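Local coordinates for NIPSNAP domain-containing protein (Burkholderia xenovorans, PDB 5KAK), which is of unknown function but belongs to the NipSnap family, whose members share the dimeric alpha-beta barrel type of ferredoxin-like fold, at residues H29-Q38 with M81-I92. Numbering follows the deposited sequence. Where two conformers were deposited one is given.
Sequences HFEREGIAIQ and MPEWQEYVRKNI
Y87 lies with one face against G34, whose CA stands 3.7 Å from the ring centroid in a CH-pi contact; F30 CZ meets its edge near CE2 and the carboxylate of E33 meets it near CD1. It is the knob of a knobs-into-holes contact, set among F30, E33, G34 and I37, where two helices of the ferredoxin-like alpha+beta fold run roughly antiparallel, axes 10.2 Å apart. The glycine lets the ring come this close to the helix. With CG anti to the backbone N (chi1 163°), Y87 turns its edge to the face of F30 in a T-shaped pair, planes at 88°; Y87 OH stands over that face, offset toward the ring's border, 3.1 Å from F30 CD1. F30 also stacks on F26 and packs against F109 of a second subunit. W84 presents the edge of its indole to G34 O, with I37 CG2 and Q38 CB obliquely placed; I37 CD1 lies 3.6 Å from E83 CG. Beside E33, two waters act as bridges: one donates to E33 OE1 and accepts from N91 ND2, the other donates to E33 OE2 and, at 3.2 Å, to E83 OE2, probably easing the repulsion between these carboxylates. N91 CB sits over the centre of the H29 imidazole in a CH-pi contact, 3.5 Å from its centroid and 7° off the normal, while H29 NE2 is hydrogen-bonded to E25 OE2.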
loop_
_atom_site.group_PDB
_atom_site.type_symbol
_atom_site.label_atom_id
_atom_site.label_comp_id
_atom_site.label_asym_id
_atom_site.label_seq_id
_atom_site.Cartn_x
_atom_site.Cartn_y
_atom_site.Cartn_z
ATOM N N HIS E 29 -14.593 25.801 -2.518
ATOM C CA HIS E 29 -13.999 26.693 -1.531
ATOM C C HIS E 29 -12.782 27.392 -2.109
ATOM O O HIS E 29 -12.579 28.591 -1.880
ATOM C CB HIS E 29 -13.623 25.920 -0.268
ATOM C CG HIS E 29 -14.798 25.549 0.589
ATOM N ND1 HIS E 29 -15.684 26.479 1.085
ATOM C CD2 HIS E 29 -15.218 24.346 1.046
ATOM C CE1 HIS E 29 -16.606 25.865 1.805
ATOM N NE2 HIS E 29 -16.344 24.570 1.795
ATOM N N PHE E 30 -11.977 26.663 -2.894
ATOM C CA PHE E 30 -10.755 27.246 -3.428
ATOM C C PHE E 30 -11.048 28.236 -4.543
ATOM O O PHE E 30 -10.412 29.294 -4.616
ATOM C CB PHE E 30 -9.799 26.130 -3.891
ATOM C CG PHE E 30 -8.807 25.762 -2.833
ATOM C CD1 PHE E 30 -9.108 24.810 -1.880
ATOM C CD2 PHE E 30 -7.621 26.473 -2.722
ATOM C CE1 PHE E 30 -8.214 24.516 -0.869
ATOM C CE2 PHE E 30 -6.731 26.200 -1.717
ATOM C CZ PHE E 30 -7.023 25.224 -0.787
ATOM N N GLU E 31 -11.986 27.919 -5.436
ATOM C CA GLU E 31 -12.267 28.870 -6.506
ATOM C C GLU E 31 -12.932 30.124 -5.956
ATOM O O GLU E 31 -12.636 31.233 -6.409
ATOM C CB GLU E 31 -13.131 28.236 -7.597
ATOM C CG GLU E 31 -14.546 27.906 -7.161
ATOM C CD GLU E 31 -15.256 27.009 -8.160
ATOM O OE1 GLU E 31 -14.613 26.624 -9.162
ATOM O OE2 GLU E 31 -16.447 26.690 -7.942
ATOM N N ARG E 32 -13.803 29.980 -4.953
ATOM C CA ARG E 32 -14.502 31.146 -4.420
ATOM C C ARG E 32 -13.637 31.975 -3.485
ATOM O O ARG E 32 -13.856 33.182 -3.363
ATOM C CB ARG E 32 -15.770 30.727 -3.668
ATOM C CG ARG E 32 -16.864 30.146 -4.535
ATOM C CD ARG E 32 -18.031 29.706 -3.674
ATOM N NE ARG E 32 -19.078 29.045 -4.444
ATOM C CZ ARG E 32 -20.118 28.431 -3.895
ATOM N NH1 ARG E 32 -20.237 28.396 -2.574
ATOM N NH2 ARG E 32 -21.033 27.849 -4.658
ATOM N N GLU E 33 -12.673 31.367 -2.806
ATOM C CA GLU E 33 -12.033 32.059 -1.697
ATOM C C GLU E 33 -10.565 31.680 -1.524
ATOM O O GLU E 33 -9.704 32.556 -1.418
ATOM C CB GLU E 33 -12.816 31.787 -0.405
ATOM C CG GLU E 33 -12.190 32.372 0.846
ATOM C CD GLU E 33 -13.027 32.146 2.097
ATOM O OE1 GLU E 33 -14.030 31.395 2.039
ATOM O OE2 GLU E 33 -12.679 32.721 3.149
ATOM N N GLY E 34 -10.259 30.381 -1.501
ATOM C CA GLY E 34 -8.950 29.951 -1.033
ATOM C C GLY E 34 -7.795 30.253 -1.967
ATOM O O GLY E 34 -6.681 30.519 -1.507
ATOM N N ILE E 35 -8.017 30.194 -3.279
ATOM C CA ILE E 35 -6.877 30.364 -4.174
ATOM C C ILE E 35 -6.458 31.828 -4.223
ATOM O O ILE E 35 -5.271 32.129 -4.414
ATOM C CB ILE E 35 -7.183 29.788 -5.572
ATOM C CG1 ILE E 35 -5.884 29.459 -6.315
ATOM C CG2 ILE E 35 -8.049 30.745 -6.392
ATOM C CD1 ILE E 35 -5.052 28.353 -5.652
ATOM N N ALA E 36 -7.401 32.753 -4.010
ATOM C CA ALA E 36 -7.056 34.168 -3.943
ATOM C C ALA E 36 -6.129 34.450 -2.774
ATOM O O ALA E 36 -5.358 35.415 -2.811
ATOM C CB ALA E 36 -8.322 35.017 -3.822
ATOM N N ILE E 37 -6.209 33.638 -1.722
ATOM C CA ILE E 37 -5.271 33.755 -0.613
ATOM C C ILE E 37 -3.942 33.108 -0.972
ATOM O O ILE E 37 -2.874 33.710 -0.810
ATOM C CB ILE E 37 -5.852 33.112 0.658
ATOM C CG1 ILE E 37 -7.193 33.719 1.028
ATOM C CG2 ILE E 37 -4.882 33.251 1.816
ATOM C CD1 ILE E 37 -7.889 32.955 2.128
ATOM N N GLN E 38 -3.995 31.860 -1.459
ATOM C CA GLN E 38 -2.805 31.023 -1.486
ATOM C C GLN E 38 -1.916 31.302 -2.689
ATOM O O GLN E 38 -0.695 31.367 -2.548
ATOM C CB GLN E 38 -3.213 29.547 -1.455
ATOM C CG GLN E 38 -2.034 28.575 -1.384
ATOM C CD GLN E 38 -2.459 27.125 -1.529
ATOM O OE1 GLN E 38 -3.415 26.819 -2.238
ATOM N NE2 GLN E 38 -1.758 26.226 -0.846
ATOM N N MET E 81 -0.236 33.393 8.024
ATOM C CA MET E 81 -1.349 34.301 7.750
ATOM C C MET E 81 -2.594 33.898 8.525
ATOM O O MET E 81 -3.061 32.763 8.378
ATOM C CB MET E 81 -1.651 34.325 6.258
ATOM C CG MET E 81 -0.588 35.004 5.444
ATOM S SD MET E 81 -0.986 35.027 3.692
ATOM C CE MET E 81 -2.690 35.565 3.727
ATOM N N PRO E 82 -3.167 34.778 9.348
ATOM C CA PRO E 82 -4.418 34.415 10.036
ATOM C C PRO E 82 -5.558 34.118 9.088
ATOM O O PRO E 82 -6.390 33.258 9.395
ATOM C CB PRO E 82 -4.711 35.649 10.894
ATOM C CG PRO E 82 -3.383 36.293 11.089
ATOM C CD PRO E 82 -2.614 36.051 9.832
ATOM N N GLU E 83 -5.625 34.807 7.947
ATOM C CA GLU E 83 -6.698 34.563 6.988
ATOM C C GLU E 83 -6.612 33.155 6.426
ATOM O O GLU E 83 -7.630 32.471 6.265
ATOM C CB GLU E 83 -6.624 35.584 5.855
ATOM C CG GLU E 83 -7.685 35.426 4.785
ATOM C CD GLU E 83 -7.461 36.343 3.594
ATOM O OE1 GLU E 83 -6.290 36.682 3.303
ATOM O OE2 GLU E 83 -8.461 36.724 2.948
ATOM N N TRP E 84 -5.401 32.712 6.111
ATOM C CA TRP E 84 -5.222 31.359 5.607
ATOM C C TRP E 84 -5.579 30.328 6.671
ATOM O O TRP E 84 -6.313 29.373 6.396
ATOM C CB TRP E 84 -3.785 31.171 5.133
ATOM C CG TRP E 84 -3.489 29.769 4.667
ATOM C CD1 TRP E 84 -2.688 28.857 5.279
ATOM C CD2 TRP E 84 -4.004 29.131 3.496
ATOM N NE1 TRP E 84 -2.660 27.684 4.554
ATOM C CE2 TRP E 84 -3.459 27.829 3.453
ATOM C CE3 TRP E 84 -4.865 29.538 2.472
ATOM C CZ2 TRP E 84 -3.751 26.928 2.428
ATOM C CZ3 TRP E 84 -5.151 28.649 1.455
ATOM C CH2 TRP E 84 -4.601 27.355 1.440
ATOM N N GLN E 85 -5.061 30.497 7.894
ATOM C CA GLN E 85 -5.350 29.527 8.947
ATOM C C GLN E 85 -6.851 29.391 9.166
ATOM O O GLN E 85 -7.370 28.274 9.283
ATOM C CB GLN E 85 -4.652 29.923 10.250
ATOM C CG GLN E 85 -3.133 29.831 10.211
ATOM C CD GLN E 85 -2.621 28.395 10.235
ATOM O OE1 GLN E 85 -3.366 27.459 10.533
ATOM N NE2 GLN E 85 -1.340 28.218 9.927
ATOM N N GLU E 86 -7.571 30.516 9.191
ATOM C CA GLU E 86 -9.017 30.457 9.394
ATOM C C GLU E 86 -9.718 29.789 8.216
ATOM O O GLU E 86 -10.619 28.967 8.412
ATOM C CB GLU E 86 -9.576 31.862 9.631
ATOM C CG GLU E 86 -11.095 31.936 9.622
ATOM C CD GLU E 86 -11.733 31.152 10.758
ATOM O OE1 GLU E 86 -11.014 30.768 11.713
ATOM O OE2 GLU E 86 -12.962 30.928 10.693
ATOM N N TYR E 87 -9.314 30.121 6.986
ATOM C CA TYR E 87 -9.933 29.505 5.814
ATOM C C TYR E 87 -9.776 27.988 5.834
ATOM O O TYR E 87 -10.734 27.254 5.561
ATOM C CB TYR E 87 -9.336 30.093 4.535
ATOM C CG TYR E 87 -9.608 29.254 3.310
ATOM C CD1 TYR E 87 -10.801 29.365 2.625
ATOM C CD2 TYR E 87 -8.670 28.341 2.839
ATOM C CE1 TYR E 87 -11.062 28.596 1.517
ATOM C CE2 TYR E 87 -8.925 27.562 1.731
ATOM C CZ TYR E 87 -10.121 27.691 1.074
ATOM O OH TYR E 87 -10.375 26.925 -0.036
ATOM N N VAL E 88 -8.581 27.499 6.158
ATOM C CA VAL E 88 -8.353 26.054 6.196
ATOM C C VAL E 88 -9.195 25.408 7.291
ATOM O O VAL E 88 -9.846 24.377 7.071
ATOM C CB VAL E 88 -6.860 25.750 6.390
ATOM C CG1 VAL E 88 -6.654 24.273 6.704
ATOM C CG2 VAL E 88 -6.083 26.132 5.146
ATOM N N ARG E 89 -9.194 26.005 8.485
ATOM C CA ARG E 89 -9.918 25.432 9.616
ATOM C C ARG E 89 -11.416 25.361 9.339
ATOM O O ARG E 89 -12.061 24.335 9.586
ATOM C CB ARG E 89 -9.642 26.261 10.877
ATOM C CG ARG E 89 -10.472 25.856 12.095
ATOM C CD ARG E 89 -10.778 27.051 13.006
ATOM N NE ARG E 89 -11.791 27.950 12.444
ATOM C CZ ARG E 89 -13.104 27.717 12.467
ATOM N NH1 ARG E 89 -13.945 28.588 11.926
ATOM N NH2 ARG E 89 -13.578 26.604 13.015
ATOM N N LYS E 90 -11.983 26.449 8.816
ATOM C CA LYS E 90 -13.424 26.504 8.598
ATOM C C LYS E 90 -13.853 25.593 7.452
ATOM O O LYS E 90 -14.831 24.843 7.579
ATOM C CB LYS E 90 -13.850 27.950 8.322
ATOM C CG LYS E 90 -15.344 28.150 8.114
ATOM C CD LYS E 90 -15.658 29.580 7.680
ATOM C CE LYS E 90 -17.148 29.860 7.738
ATOM N NZ LYS E 90 -17.944 28.804 7.049
ATOM N N ASN E 91 -13.127 25.628 6.332
ATOM C CA ASN E 91 -13.659 25.086 5.091
ATOM C C ASN E 91 -12.985 23.826 4.584
ATOM O O ASN E 91 -13.664 23.002 3.977
ATOM C CB ASN E 91 -13.579 26.136 3.980
ATOM C CG ASN E 91 -14.356 27.378 4.320
ATOM O OD1 ASN E 91 -15.590 27.357 4.356
ATOM N ND2 ASN E 91 -13.649 28.466 4.582
ATOM N N ILE E 92 -11.679 23.669 4.773
ATOM C CA ILE E 92 -10.945 22.570 4.155
ATOM C C ILE E 92 -10.658 21.452 5.146
ATOM O O ILE E 92 -10.776 20.271 4.804
ATOM C CB ILE E 92 -9.642 23.085 3.509
ATOM C CG1 ILE E 92 -9.949 24.094 2.390
ATOM C CG2 ILE E 92 -8.811 21.914 2.982
ATOM C CD1 ILE E 92 -10.942 23.610 1.353
HETATM O O HOH W 1 -15.510 30.846 4.275
HETATM O O HOH W 2 -11.098 34.844 2.979
#